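PDB 3TT2: GCN5-related N-acetyltransferase from Sphaerobacter thermophilus, which probably transfers an acyl group to an acceptor that has not been established, as expected of a GNAT-family acyltransferase. Local coordinates for residues A25-I30 with E46-D51; A75-R80 with V105-E110; E110-R115 with K315-G320; S137-M142 with V311-E316. All coordinates share one frame; numbering follows the deposited sequence.

How the contacts relate
From the N terminus, contact 1 closes the short connection 31-45 and pairs helices 23-36 and 45-51. Contact 2 follows in series, closing the segment 81-104, which contains strand 84-91, and laying helix 100-115 against strand 71-80. Contacts 3 and 4 are far longer closures that end on the same strand, 305-316. The loop of contact 4 lies inside that of contact 3, their ends overlapping at Lys315 and Glu316. Contacts 2 and 3 share Glu110 on helix 100-115, and the Glu109-Lys315 salt bridge joins contact 2 to contacts 3 and 4. Together, contacts 3 and 4 tie a strand from the end of the chain to helices of the N-terminal GNAT region.

Contact 1: residues A25-I30 with E46-D51; sequences AIARLI and EEVLRD
Val48 is turned with CG1 anti to its backbone N (chi1 162°), which leaves CG2 beside that nitrogen and pointed at the helix of Ala25-Ile30. This one methyl carries nearly the whole contact. It comes down on the backbone of Ala27, 4.1 Å from Ala27 CA, while Ala27 CB stands alongside at 4.3 Å from Val48 CG2. Ile26, one residue earlier, offers its own branch methyl: CG2 is anti to the Ile26 backbone N (chi1 -64° for CG1) and lies 4.5 Å from Val48 CG2, a loose methyl-to-methyl touch. The interaction is purely apolar and small, and the small Ala27 side chain is consistent with this close approach of the valine to the helix backbone, with the CA atoms of Ala27 and Val48 6.4 Å apart.

Away from the contact, Arg50 and Glu46 pair. Arg50 brings NH2 to Glu46 OE2 at 3.6 Å, the carboxylate oxygen meeting the guanidinium edge in its plane, a salt bridge between residues one helical turn apart. Val48 also leans on Ala23, and Ile26 continues inward to Tyr74 of strand 71-80 and to Trp52, so the first helix touches both its partner helix and strand 71-80. Two successive helices after the first strand are characteristic of the GNAT fold, where this region commonly borders the acceptor-substrate site.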
# COMPACT_ATOMS: atom_id res chain seq x y z
N ALA A 25 9.97 19.61 -6.70
CA ALA A 25 9.77 19.49 -8.14
C ALA A 25 8.96 18.25 -8.45
O ALA A 25 8.00 18.31 -9.22
CB ALA A 25 11.11 19.44 -8.86
N ILE A 26 9.35 17.14 -7.82
CA ILE A 26 8.73 15.82 -8.02
C ILE A 26 7.29 15.73 -7.52
O ILE A 26 6.44 15.12 -8.15
CB ILE A 26 9.56 14.70 -7.33
CG1 ILE A 26 10.96 14.58 -7.95
CG2 ILE A 26 8.85 13.37 -7.42
CD1 ILE A 26 11.90 13.66 -7.20
N ALA A 27 7.04 16.34 -6.37
CA ALA A 27 5.69 16.43 -5.84
C ALA A 27 4.77 16.94 -6.94
O ALA A 27 3.72 16.35 -7.22
CB ALA A 27 5.66 17.37 -4.65
N ARG A 28 5.19 18.01 -7.61
CA ARG A 28 4.40 18.62 -8.66
C ARG A 28 4.22 17.71 -9.86
O ARG A 28 3.19 17.75 -10.54
CB ARG A 28 5.05 19.93 -9.10
CG ARG A 28 5.26 20.91 -7.96
CD ARG A 28 5.68 22.27 -8.47
NE ARG A 28 7.01 22.25 -9.09
CZ ARG A 28 8.11 22.71 -8.50
NH1 ARG A 28 8.04 23.23 -7.28
NH2 ARG A 28 9.27 22.65 -9.14
N LEU A 29 5.22 16.88 -10.13
CA LEU A 29 5.09 15.92 -11.21
C LEU A 29 3.99 14.91 -10.90
O LEU A 29 3.17 14.59 -11.75
CB LEU A 29 6.43 15.21 -11.45
CG LEU A 29 6.39 13.84 -12.13
CD1 LEU A 29 5.75 13.91 -13.50
CD2 LEU A 29 7.80 13.29 -12.24
N ILE A 30 3.96 14.43 -9.66
CA ILE A 30 2.93 13.51 -9.22
C ILE A 30 1.58 14.20 -9.26
O ILE A 30 0.56 13.60 -9.62
CB ILE A 30 3.14 13.06 -7.76
CG1 ILE A 30 4.59 12.65 -7.50
CG2 ILE A 30 2.18 11.94 -7.41
CD1 ILE A 30 5.08 11.60 -8.43
N GLU A 46 6.28 17.35 1.09
CA GLU A 46 6.29 16.77 2.42
C GLU A 46 6.06 15.26 2.38
O GLU A 46 6.75 14.51 3.08
CB GLU A 46 5.20 17.42 3.24
CG GLU A 46 5.19 17.00 4.67
CD GLU A 46 4.16 17.75 5.48
OE1 GLU A 46 4.08 19.00 5.35
OE2 GLU A 46 3.41 17.08 6.22
N GLU A 47 5.09 14.81 1.58
CA GLU A 47 4.82 13.38 1.44
C GLU A 47 5.99 12.66 0.79
O GLU A 47 6.39 11.59 1.24
CB GLU A 47 3.55 13.14 0.62
CG GLU A 47 2.27 13.16 1.44
CD GLU A 47 1.03 12.85 0.62
OE1 GLU A 47 0.03 13.58 0.75
OE2 GLU A 47 1.07 11.86 -0.15
N VAL A 48 6.52 13.25 -0.29
CA VAL A 48 7.66 12.69 -1.01
C VAL A 48 8.81 12.42 -0.05
O VAL A 48 9.32 11.30 0.02
CB VAL A 48 8.11 13.64 -2.15
CG1 VAL A 48 9.50 13.32 -2.63
CG2 VAL A 48 7.13 13.56 -3.31
N LEU A 49 9.19 13.44 0.72
CA LEU A 49 10.24 13.34 1.73
C LEU A 49 10.00 12.24 2.73
O LEU A 49 10.95 11.65 3.25
CB LEU A 49 10.33 14.64 2.50
CG LEU A 49 10.70 15.84 1.66
CD1 LEU A 49 10.24 17.09 2.38
CD2 LEU A 49 12.21 15.85 1.40
N ARG A 50 8.73 11.99 3.04
CA ARG A 50 8.34 10.95 3.97
C ARG A 50 8.42 9.56 3.34
O ARG A 50 8.88 8.61 3.96
CB ARG A 50 6.93 11.19 4.49
CG ARG A 50 6.37 10.02 5.29
CD ARG A 50 4.93 10.23 5.73
NE ARG A 50 4.76 11.43 6.54
CZ ARG A 50 4.29 12.59 6.07
NH1 ARG A 50 3.96 12.70 4.79
NH2 ARG A 50 4.17 13.63 6.88
N ASP A 51 7.96 9.44 2.10
CA ASP A 51 8.02 8.17 1.39
C ASP A 51 9.46 7.86 0.96
O ASP A 51 9.75 6.79 0.44
CB ASP A 51 7.07 8.15 0.18
CG ASP A 51 5.63 8.47 0.57
OD1 ASP A 51 5.35 8.64 1.77
OD2 ASP A 51 4.77 8.55 -0.34

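Contact 2: residues A75-R80 with V105-E110; sequences ADVLNR and VQWGEE
Ala75 starts the strand side of the contact, its CB directed at the helix and 4.1 Å from Trp107 CZ3. Its carbonyl O also approaches the six-membered ring, 3.9 Å from Trp107 CH2, from an oblique direction. Asp76 alternates to the other side of the strand, where OD2 accepts a hydrogen bond from Tyr74 OH. Val77 returns to the helix side and makes the closest approach: CG1 is 3.7 Å from Trp107 CZ3 and 4.1 Å from Trp107 CH2. With chi1 at -66°, that methyl sits anti to the carbonyl carbon of Val77, beside its backbone N. From the helix, the indole swings out with CG anti to the backbone N (chi1 175°), which brings the far end of its six-membered ring, CZ3 and CH2, to the strand. Were Trp107 an alanine, the apolar surface formed by Ala75 CB and Val77 CG1 would probably lose its mate and a gap open between strand and helix. Gly108 is the helix residue nearest in backbone terms, its CA 7.4 Å from Val77 CA, and contributes no side chain there. Further along, Asn79 uses OD1 to take the N-H of Tyr82, at the turn into the next strand.

The strand runs between strands 61-65 and 84-91, antiparallel to both, and Trp107 also touches Val62 of the former. The helix in turn lies beside helix 136-144, where Val105 packs on Leu141 and Met142, while Glu109 reaches Lys315 of strand 305-316.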
# COMPACT_ATOMS: atom_id res chain seq x y z
N ALA A 75 10.41 7.50 -11.06
CA ALA A 75 9.99 6.22 -10.49
C ALA A 75 10.83 5.79 -9.28
O ALA A 75 12.02 6.12 -9.19
CB ALA A 75 9.98 5.15 -11.55
N ASP A 76 10.20 5.08 -8.35
CA ASP A 76 10.91 4.44 -7.24
C ASP A 76 10.48 2.97 -7.11
O ASP A 76 9.43 2.60 -7.63
CB ASP A 76 10.74 5.22 -5.93
CG ASP A 76 9.28 5.25 -5.41
OD1 ASP A 76 8.45 4.39 -5.80
OD2 ASP A 76 8.97 6.14 -4.59
N VAL A 77 11.26 2.13 -6.43
CA VAL A 77 10.96 0.70 -6.36
C VAL A 77 10.84 0.19 -4.95
O VAL A 77 11.60 0.61 -4.07
CB VAL A 77 12.02 -0.18 -7.07
CG1 VAL A 77 12.05 0.07 -8.57
CG2 VAL A 77 13.39 0.05 -6.47
N LEU A 78 9.88 -0.70 -4.73
CA LEU A 78 9.88 -1.54 -3.53
C LEU A 78 10.38 -2.95 -3.87
O LEU A 78 9.97 -3.53 -4.87
CB LEU A 78 8.50 -1.59 -2.90
CG LEU A 78 8.25 -0.37 -2.03
CD1 LEU A 78 6.79 -0.27 -1.60
CD2 LEU A 78 9.15 -0.47 -0.82
N ASN A 79 11.28 -3.48 -3.05
CA ASN A 79 11.91 -4.77 -3.33
C ASN A 79 11.61 -5.79 -2.25
O ASN A 79 11.93 -5.57 -1.09
CB ASN A 79 13.42 -4.57 -3.46
CG ASN A 79 14.19 -5.86 -3.32
OD1 ASN A 79 13.75 -6.90 -3.79
ND2 ASN A 79 15.35 -5.80 -2.68
N ARG A 80 10.99 -6.91 -2.63
CA ARG A 80 10.78 -8.00 -1.68
C ARG A 80 11.65 -9.20 -2.02
O ARG A 80 11.40 -9.89 -3.00
CB ARG A 80 9.30 -8.43 -1.71
CG ARG A 80 8.98 -9.68 -0.88
CD ARG A 80 7.52 -10.13 -1.03
NE ARG A 80 6.57 -9.07 -0.68
CZ ARG A 80 5.26 -9.12 -0.92
NH1 ARG A 80 4.47 -8.11 -0.57
NH2 ARG A 80 4.73 -10.19 -1.53
N VAL A 105 9.66 1.86 -17.43
CA VAL A 105 9.28 0.47 -17.30
C VAL A 105 10.51 -0.42 -17.38
O VAL A 105 10.74 -1.22 -16.47
CB VAL A 105 8.27 0.08 -18.37
CG1 VAL A 105 8.11 -1.43 -18.43
CG2 VAL A 105 6.94 0.74 -18.08
N GLN A 106 11.31 -0.25 -18.43
CA GLN A 106 12.50 -1.07 -18.60
C GLN A 106 13.54 -0.79 -17.51
O GLN A 106 14.20 -1.71 -17.05
CB GLN A 106 13.09 -0.93 -20.02
CG GLN A 106 14.41 -1.70 -20.24
CD GLN A 106 14.28 -2.95 -21.13
OE1 GLN A 106 13.23 -3.60 -21.17
NE2 GLN A 106 15.36 -3.29 -21.84
N TRP A 107 13.64 0.46 -17.07
CA TRP A 107 14.50 0.81 -15.94
C TRP A 107 14.25 -0.09 -14.72
O TRP A 107 15.18 -0.58 -14.08
CB TRP A 107 14.27 2.27 -15.52
CG TRP A 107 15.05 2.65 -14.28
CD1 TRP A 107 16.36 3.00 -14.23
CD2 TRP A 107 14.56 2.72 -12.93
NE1 TRP A 107 16.73 3.28 -12.93
CE2 TRP A 107 15.64 3.12 -12.11
CE3 TRP A 107 13.31 2.49 -12.34
CZ2 TRP A 107 15.52 3.28 -10.74
CZ3 TRP A 107 13.19 2.66 -10.96
CH2 TRP A 107 14.29 3.05 -10.18
N GLY A 108 12.98 -0.28 -14.41
CA GLY A 108 12.59 -1.11 -13.30
C GLY A 108 12.87 -2.57 -13.57
O GLY A 108 13.29 -3.30 -12.68
N GLU A 109 12.63 -2.99 -14.81
CA GLU A 109 12.94 -4.36 -15.22
C GLU A 109 14.44 -4.61 -15.13
O GLU A 109 14.87 -5.64 -14.63
CB GLU A 109 12.46 -4.63 -16.65
CG GLU A 109 10.95 -4.62 -16.82
CD GLU A 109 10.51 -5.16 -18.16
OE1 GLU A 109 11.38 -5.40 -19.02
OE2 GLU A 109 9.30 -5.36 -18.36
N GLU A 110 15.23 -3.66 -15.62
CA GLU A 110 16.66 -3.82 -15.56
C GLU A 110 17.11 -3.73 -14.11
O GLU A 110 18.16 -4.26 -13.76
CB GLU A 110 17.38 -2.78 -16.44
CG GLU A 110 17.58 -1.43 -15.77
CD GLU A 110 18.85 -0.71 -16.24
OE1 GLU A 110 19.56 -1.25 -17.12
OE2 GLU A 110 19.12 0.40 -15.72

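Contact 3: residues E110-R115 with K315-G320; sequences EWIQDR and KEIRPG
Ile317 meets the helix from a break in the regular strand: it and Arg318 both face Val125 in a classic beta bulge, and its backbone adopts helical angles (phi -78°, psi -41°). The irregularity presents its side chain to Ile112 and Gln113 on successive positions of the helix. Ile317 CG1 lies 4.1 Å from Ile112 CG2, the two isoleucines overlapping side by side and running opposite ways. The other branch, Ile317 CG2, is anti to its own backbone N (chi1 of CG1 -63°) and meets the glutamine chain crosswise, with Gln113 CG at 3.7 Å. Beyond CG the Gln113 chain runs extended, and NE2 passes 4.0 Å from Ile317 CG2. The contact therefore grades from the buried Ile112 to the exposed Gln113 at its outer edge.

On the helix itself, Arg115 folds back over Trp111. Its NH1 donates to Trp111 O at 2.8 Å in a bent bond, with the oxygen in the guanidinium plane but the donor tilted from the carbonyl plane. NH1 lies over the rim of one indole face, and Trp111 NE1, which in turn bonds Gln59 O, sits over the centre of the guanidinium. Arg318 anchors the other segment, giving NH2 to the carbonyls of Ala123 and Pro120. Ile112 and Ile317 both also touch Val127, and the pair packs between helix 100-115 and the neighbouring strands 125-132 and 305-316. The arrangement is a helix laid over strands of the GNAT fold, with a classic beta bulge at Ile317-Arg318, opposite Val125.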
# COMPACT_ATOMS: atom_id res chain seq x y z
N GLU A 110 15.23 -3.66 -15.62
CA GLU A 110 16.66 -3.82 -15.56
C GLU A 110 17.11 -3.73 -14.11
O GLU A 110 18.16 -4.26 -13.76
CB GLU A 110 17.38 -2.78 -16.44
CG GLU A 110 17.58 -1.43 -15.77
CD GLU A 110 18.85 -0.71 -16.24
OE1 GLU A 110 19.56 -1.25 -17.12
OE2 GLU A 110 19.12 0.40 -15.72
N TRP A 111 16.33 -3.08 -13.25
CA TRP A 111 16.71 -2.94 -11.85
C TRP A 111 16.82 -4.32 -11.22
O TRP A 111 17.86 -4.66 -10.65
CB TRP A 111 15.72 -2.08 -11.07
CG TRP A 111 16.20 -1.74 -9.67
CD1 TRP A 111 16.84 -0.60 -9.29
CD2 TRP A 111 16.08 -2.54 -8.48
NE1 TRP A 111 17.13 -0.64 -7.95
CE2 TRP A 111 16.68 -1.82 -7.43
CE3 TRP A 111 15.54 -3.81 -8.21
CZ2 TRP A 111 16.75 -2.32 -6.13
CZ3 TRP A 111 15.61 -4.30 -6.91
CH2 TRP A 111 16.21 -3.56 -5.89
N ILE A 112 15.75 -5.10 -11.31
CA ILE A 112 15.74 -6.44 -10.72
C ILE A 112 16.67 -7.42 -11.45
O ILE A 112 17.29 -8.26 -10.82
CB ILE A 112 14.32 -7.05 -10.62
CG1 ILE A 112 14.38 -8.34 -9.80
CG2 ILE A 112 13.76 -7.37 -12.00
CD1 ILE A 112 15.08 -8.17 -8.47
N GLN A 113 16.78 -7.30 -12.76
CA GLN A 113 17.65 -8.17 -13.53
C GLN A 113 19.12 -8.06 -13.11
O GLN A 113 19.86 -9.06 -13.09
CB GLN A 113 17.52 -7.84 -15.00
CG GLN A 113 16.21 -8.31 -15.59
CD GLN A 113 16.07 -7.89 -17.03
OE1 GLN A 113 16.57 -6.83 -17.42
NE2 GLN A 113 15.43 -8.73 -17.83
N ASP A 114 19.55 -6.85 -12.78
CA ASP A 114 20.92 -6.58 -12.38
C ASP A 114 21.22 -7.11 -10.99
O ASP A 114 22.39 -7.31 -10.64
CB ASP A 114 21.19 -5.06 -12.36
CG ASP A 114 21.25 -4.47 -13.75
OD1 ASP A 114 21.15 -5.25 -14.70
OD2 ASP A 114 21.41 -3.24 -13.89
N ARG A 115 20.18 -7.20 -10.17
CA ARG A 115 20.26 -7.72 -8.80
C ARG A 115 19.80 -9.18 -8.60
O ARG A 115 19.80 -9.72 -7.49
CB ARG A 115 19.56 -6.74 -7.84
CG ARG A 115 20.29 -5.40 -7.77
CD ARG A 115 19.49 -4.34 -7.03
NE ARG A 115 20.08 -3.01 -7.16
CZ ARG A 115 20.03 -2.26 -8.25
NH1 ARG A 115 19.44 -2.70 -9.35
NH2 ARG A 115 20.59 -1.06 -8.26
N LYS A 315 4.43 -8.92 -14.41
CA LYS A 315 5.12 -9.62 -15.49
C LYS A 315 6.19 -10.53 -14.90
O LYS A 315 6.83 -10.17 -13.92
CB LYS A 315 5.77 -8.61 -16.43
CG LYS A 315 6.45 -9.21 -17.65
CD LYS A 315 7.35 -8.18 -18.28
CE LYS A 315 7.84 -8.60 -19.64
NZ LYS A 315 8.58 -7.48 -20.29
N GLU A 316 6.39 -11.69 -15.50
CA GLU A 316 7.39 -12.61 -14.98
C GLU A 316 8.74 -12.41 -15.67
O GLU A 316 8.88 -12.71 -16.85
CB GLU A 316 6.95 -14.06 -15.14
CG GLU A 316 8.01 -15.08 -14.73
CD GLU A 316 7.69 -16.50 -15.17
OE1 GLU A 316 8.16 -16.92 -16.26
OE2 GLU A 316 6.97 -17.20 -14.43
N ILE A 317 9.72 -11.93 -14.90
CA ILE A 317 11.07 -11.69 -15.41
C ILE A 317 11.89 -12.98 -15.54
O ILE A 317 12.62 -13.16 -16.52
CB ILE A 317 11.82 -10.69 -14.52
CG1 ILE A 317 11.12 -9.33 -14.52
CG2 ILE A 317 13.26 -10.54 -14.98
CD1 ILE A 317 10.89 -8.74 -15.88
N ARG A 318 11.78 -13.86 -14.55
CA ARG A 318 12.40 -15.18 -14.67
C ARG A 318 11.46 -16.25 -14.16
O ARG A 318 10.82 -16.07 -13.14
CB ARG A 318 13.69 -15.21 -13.86
CG ARG A 318 14.56 -16.42 -14.08
CD ARG A 318 15.72 -16.42 -13.10
NE ARG A 318 15.27 -16.61 -11.73
CZ ARG A 318 16.09 -16.62 -10.68
NH1 ARG A 318 17.39 -16.46 -10.85
NH2 ARG A 318 15.59 -16.79 -9.46
N PRO A 319 11.41 -17.40 -14.85
CA PRO A 319 10.53 -18.50 -14.42
C PRO A 319 11.06 -19.24 -13.19
O PRO A 319 12.26 -19.21 -12.91
CB PRO A 319 10.51 -19.43 -15.63
CG PRO A 319 11.76 -19.10 -16.40
CD PRO A 319 12.00 -17.64 -16.18
N GLY A 320 10.15 -19.88 -12.47
CA GLY A 320 10.52 -20.61 -11.27
C GLY A 320 9.38 -20.71 -10.29
O GLY A 320 8.25 -20.30 -10.58

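Contact 4: residues S137-M142 with V311-E316; sequences SALRLM and VLHRKE
His313 and Met142 form the tight part of a helix-on-strand layer of the GNAT fold: helix 136-144 lies against strand 305-316, which runs between strands 125-132 and 148-159, the place taken by the last strand in single-domain relatives. Met142, a selenomethionine, lays CG over one face of the imidazole, a CH-pi contact 4.0 Å from the ring centroid and 25° off its normal. Met142 CB stands above the same face, nearest His313 CD2 at 3.6 Å, and the bent chain then carries SE past the ring, where it stands obliquely. The imidazole is held in this attitude by its own strand: His313 CG lies anti to the carbonyl carbon (chi1 -79°), and ND1 donates to Val311 O at 3.2 Å, from above the carbonyl plane.

The other side is looser. Leu139 runs across the histidine side chain and touches it obliquely through CD1 alone. Beyond it the helix turns toward solvent at the exposed Arg140, while Ser137 OG bonds a MES molecule, probably from the crystallisation liquor. Ile131 of strand 125-132 supports Leu139 and Met142, and Tyr147 touches both Met142 and His313 from the adjoining loop. With an alanine here, losing the imidazole of His313 would probably open a gap beneath Met142 CG, strip Leu139 of its ring partner and deprive Val311 O of this donor. At the looser end the contact closes with Leu139 CD1 3.9 Å from His313 CE1.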
# COMPACT_ATOMS: atom_id res chain seq x y z
N SER A 137 -4.10 5.09 -20.71
CA SER A 137 -2.79 5.27 -21.30
C SER A 137 -1.81 4.26 -20.73
O SER A 137 -1.08 3.59 -21.47
CB SER A 137 -2.27 6.69 -21.03
OG SER A 137 -1.80 6.81 -19.70
N ALA A 138 -1.80 4.15 -19.41
CA ALA A 138 -0.87 3.26 -18.73
C ALA A 138 -1.36 1.82 -18.82
O ALA A 138 -0.56 0.89 -18.85
CB ALA A 138 -0.69 3.68 -17.31
N LEU A 139 -2.67 1.66 -18.86
CA LEU A 139 -3.26 0.33 -19.06
C LEU A 139 -2.77 -0.34 -20.35
O LEU A 139 -2.58 -1.56 -20.39
CB LEU A 139 -4.79 0.43 -19.08
CG LEU A 139 -5.58 -0.03 -17.85
CD1 LEU A 139 -4.75 0.02 -16.60
CD2 LEU A 139 -6.82 0.83 -17.68
N ARG A 140 -2.58 0.46 -21.40
CA ARG A 140 -2.10 -0.06 -22.67
C ARG A 140 -0.60 -0.28 -22.63
O ARG A 140 -0.10 -1.22 -23.24
CB ARG A 140 -2.50 0.85 -23.84
CG ARG A 140 -1.55 2.01 -24.13
CD ARG A 140 -1.99 2.78 -25.36
NE ARG A 140 -3.37 3.26 -25.24
CZ ARG A 140 -3.71 4.53 -25.03
NH1 ARG A 140 -2.77 5.46 -24.94
NH2 ARG A 140 -4.99 4.87 -24.93
N LEU A 141 0.11 0.58 -21.92
CA LEU A 141 1.56 0.47 -21.83
C LEU A 141 1.95 -0.83 -21.14
O LEU A 141 2.92 -1.47 -21.54
CB LEU A 141 2.15 1.65 -21.07
CG LEU A 141 3.68 1.59 -20.99
CD1 LEU A 141 4.29 2.01 -22.31
CD2 LEU A 141 4.17 2.46 -19.87
N MSE A 142 1.19 -1.21 -20.11
CA MSE A 142 1.36 -2.50 -19.45
C MSE A 142 1.21 -3.67 -20.40
O MSE A 142 2.06 -4.55 -20.44
CB MSE A 142 0.35 -2.66 -18.31
CG MSE A 142 0.58 -1.76 -17.10
SE MSE A 142 2.40 -1.89 -16.38
CE MSE A 142 3.24 -0.43 -17.39
N VAL A 311 -5.47 -1.47 -10.52
CA VAL A 311 -5.33 -2.81 -11.06
C VAL A 311 -3.86 -3.17 -10.99
O VAL A 311 -3.01 -2.49 -11.56
CB VAL A 311 -5.80 -2.91 -12.51
CG1 VAL A 311 -5.63 -4.35 -13.01
CG2 VAL A 311 -7.23 -2.48 -12.61
N LEU A 312 -3.56 -4.26 -10.30
CA LEU A 312 -2.19 -4.69 -10.18
C LEU A 312 -1.75 -5.42 -11.45
O LEU A 312 -2.32 -6.45 -11.84
CB LEU A 312 -2.02 -5.55 -8.94
CG LEU A 312 -0.70 -6.29 -8.73
CD1 LEU A 312 0.47 -5.40 -9.03
CD2 LEU A 312 -0.63 -6.75 -7.30
N HIS A 313 -0.73 -4.88 -12.09
CA HIS A 313 -0.16 -5.50 -13.28
C HIS A 313 1.18 -6.16 -12.98
O HIS A 313 2.05 -5.56 -12.36
CB HIS A 313 -0.05 -4.48 -14.40
CG HIS A 313 -1.35 -4.23 -15.10
ND1 HIS A 313 -2.34 -3.44 -14.55
CD2 HIS A 313 -1.84 -4.69 -16.27
CE1 HIS A 313 -3.38 -3.42 -15.37
NE2 HIS A 313 -3.10 -4.17 -16.42
N ARG A 314 1.31 -7.42 -13.41
CA ARG A 314 2.50 -8.21 -13.11
C ARG A 314 3.10 -8.88 -14.34
O ARG A 314 2.38 -9.37 -15.21
CB ARG A 314 2.16 -9.27 -12.08
CG ARG A 314 3.37 -10.00 -11.56
CD ARG A 314 2.97 -10.94 -10.46
NE ARG A 314 2.48 -10.25 -9.26
CZ ARG A 314 1.62 -10.80 -8.41
NH1 ARG A 314 1.17 -12.03 -8.66
NH2 ARG A 314 1.20 -10.14 -7.32
N LYS A 315 4.43 -8.92 -14.41
CA LYS A 315 5.12 -9.62 -15.49
C LYS A 315 6.19 -10.53 -14.90
O LYS A 315 6.83 -10.17 -13.92
CB LYS A 315 5.77 -8.61 -16.43
CG LYS A 315 6.45 -9.21 -17.65
CD LYS A 315 7.35 -8.18 -18.28
CE LYS A 315 7.84 -8.60 -19.64
NZ LYS A 315 8.58 -7.48 -20.29
N GLU A 316 6.39 -11.69 -15.50
CA GLU A 316 7.39 -12.61 -14.98
C GLU A 316 8.74 -12.41 -15.67
O GLU A 316 8.88 -12.71 -16.85
CB GLU A 316 6.95 -14.06 -15.14
CG GLU A 316 8.01 -15.08 -14.73
CD GLU A 316 7.69 -16.50 -15.17
OE1 GLU A 316 8.16 -16.92 -16.26
OE2 GLU A 316 6.97 -17.20 -14.43